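Local structure of ESSB (Geobacillus thermodenitrificans, 2YNQ) at residues I138-Y141 and E142-R145. The protein is an integral membrane component of the type VII secretion system, represented here by its extracellular domain, and probably self-associates. Sequence-based numbering, arbitrary orientation.
Sequences IKEY and ERER
Glu140 and Arg143, three residues apart on helix 124-152, form a salt bridge in which Glu140 OE1 lies 3.1 Å from Arg143 NH1. The carboxylate reaches the edge of the guanidinium close to its plane; the two planes are turned 40° apart, and the close approach is of one oxygen, OE1, to one nitrogen, NH1. Arg143 leaves the backbone with CG anti to N and bends at chi3 (-66°), which brings NH1 back to Glu140 and lays NH2 beside the aliphatic part of Lys139, 3.9 Å from its CE. The backbone N-H groups of 142-145 are satisfied by the carbonyls of 138-141 through i to i+4 bonds: Glu142 N gives to Ile138 O at 2.8 Å and Arg143 N to Lys139 O at 2.7 Å, while Glu144 N and Arg145 N find Glu140 O and Tyr141 O. Glu142, buried, has both carboxylate oxygens satisfied by Arg145, whose side-on grip uses NE on OE1 (2.9 Å) and NH2 on OE2 (2.9 Å, N-H...O 171°). OE1 is met on its syn side but tilted out of the carboxylate plane; OE2 is approached from still farther above it. Arg145 has two further acidic partners: NH1 bridges to Glu149, and NH2 also to Glu60 of the second subunit. Tyr141 runs alongside Glu144, with CD1 3.7 Å from OE1, and its side chain packs on Ile105 and Val106 of helix 102-118, as Ile138 does on Leu109. Together these contacts describe a regular alpha-helix with i to i+3 Glu-Arg salt bridges, one face packed in an antiparallel helical hairpin and Arg145 linking it to the second subunit.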
loop_
_atom_site.group_PDB
_atom_site.type_symbol
_atom_site.label_atom_id
_atom_site.label_comp_id
_atom_site.label_asym_id
_atom_site.label_seq_id
_atom_site.Cartn_x
_atom_site.Cartn_y
_atom_site.Cartn_z
ATOM N N ILE D 138 13.304 11.906 -3.619
ATOM C CA ILE D 138 11.855 11.985 -3.472
ATOM C C ILE D 138 11.449 13.438 -3.249
ATOM O O ILE D 138 10.568 13.947 -3.940
ATOM C CB ILE D 138 11.340 11.078 -2.325
ATOM C CG1 ILE D 138 11.335 9.613 -2.781
ATOM C CG2 ILE D 138 9.941 11.522 -1.863
ATOM C CD1 ILE D 138 11.336 8.612 -1.649
ATOM N N LYS D 139 12.119 14.107 -2.311
ATOM C CA LYS D 139 11.792 15.499 -2.007
ATOM C C LYS D 139 11.982 16.407 -3.220
ATOM O O LYS D 139 11.164 17.291 -3.472
ATOM C CB LYS D 139 12.564 16.018 -0.793
ATOM C CG LYS D 139 11.834 17.165 -0.126
ATOM C CD LYS D 139 12.458 17.616 1.187
ATOM C CE LYS D 139 11.559 18.670 1.821
ATOM N NZ LYS D 139 12.157 19.222 3.060
ATOM N N GLU D 140 13.034 16.152 -3.992
ATOM C CA GLU D 140 13.248 16.871 -5.240
ATOM C C GLU D 140 12.042 16.757 -6.194
ATOM O O GLU D 140 11.558 17.780 -6.697
ATOM C CB GLU D 140 14.568 16.434 -5.904
ATOM C CG GLU D 140 15.169 17.485 -6.836
ATOM C CD GLU D 140 15.084 18.900 -6.250
ATOM O OE1 GLU D 140 15.689 19.132 -5.176
ATOM O OE2 GLU D 140 14.406 19.779 -6.848
ATOM N N TYR D 141 11.555 15.526 -6.422
ATOM C CA TYR D 141 10.382 15.281 -7.283
ATOM C C TYR D 141 9.128 15.867 -6.673
ATOM O O TYR D 141 8.298 16.456 -7.369
ATOM C CB TYR D 141 10.160 13.796 -7.540
ATOM C CG TYR D 141 11.117 13.182 -8.515
ATOM C CD1 TYR D 141 11.187 13.626 -9.832
ATOM C CD2 TYR D 141 11.942 12.132 -8.127
ATOM C CE1 TYR D 141 12.086 13.054 -10.739
ATOM C CE2 TYR D 141 12.834 11.556 -9.016
ATOM C CZ TYR D 141 12.902 12.025 -10.315
ATOM O OH TYR D 141 13.782 11.438 -11.180
ATOM N N GLU D 142 8.992 15.710 -5.368
ATOM C CA GLU D 142 7.886 16.324 -4.662
ATOM C C GLU D 142 7.878 17.840 -4.831
ATOM O O GLU D 142 6.813 18.444 -5.013
ATOM C CB GLU D 142 7.913 15.927 -3.196
ATOM C CG GLU D 142 7.333 14.549 -2.942
ATOM C CD GLU D 142 5.846 14.512 -3.237
ATOM O OE1 GLU D 142 5.491 14.349 -4.420
ATOM O OE2 GLU D 142 5.037 14.688 -2.296
ATOM N N ARG D 143 9.063 18.453 -4.796
ATOM C CA ARG D 143 9.174 19.887 -5.036
ATOM C C ARG D 143 8.705 20.206 -6.455
ATOM O O ARG D 143 7.992 21.191 -6.669
ATOM C CB ARG D 143 10.605 20.386 -4.796
ATOM C CG ARG D 143 10.743 21.899 -4.806
ATOM C CD ARG D 143 12.085 22.352 -4.242
ATOM N NE ARG D 143 12.234 22.056 -2.813
ATOM C CZ ARG D 143 12.992 21.078 -2.318
ATOM N NH1 ARG D 143 13.691 20.292 -3.131
ATOM N NH2 ARG D 143 13.056 20.896 -1.004
ATOM N N GLU D 144 9.081 19.357 -7.414
ATOM C CA GLU D 144 8.685 19.557 -8.811
ATOM C C GLU D 144 7.175 19.453 -9.033
ATOM O O GLU D 144 6.601 20.254 -9.790
ATOM C CB GLU D 144 9.443 18.619 -9.750
ATOM C CG GLU D 144 10.839 19.110 -10.070
ATOM C CD GLU D 144 11.652 18.116 -10.871
ATOM O OE1 GLU D 144 11.116 17.054 -11.260
ATOM O OE2 GLU D 144 12.844 18.405 -11.112
ATOM N N ARG D 145 6.546 18.485 -8.364
ATOM C CA ARG D 145 5.099 18.321 -8.426
ATOM C C ARG D 145 4.396 19.568 -7.903
ATOM O O ARG D 145 3.484 20.093 -8.550
ATOM C CB ARG D 145 4.648 17.087 -7.646
ATOM C CG ARG D 145 3.162 16.789 -7.780
ATOM C CD ARG D 145 2.712 15.600 -6.922
ATOM N NE ARG D 145 3.129 15.714 -5.521
ATOM C CZ ARG D 145 2.660 16.611 -4.653
ATOM N NH1 ARG D 145 1.753 17.504 -5.025
ATOM N NH2 ARG D 145 3.112 16.621 -3.407
#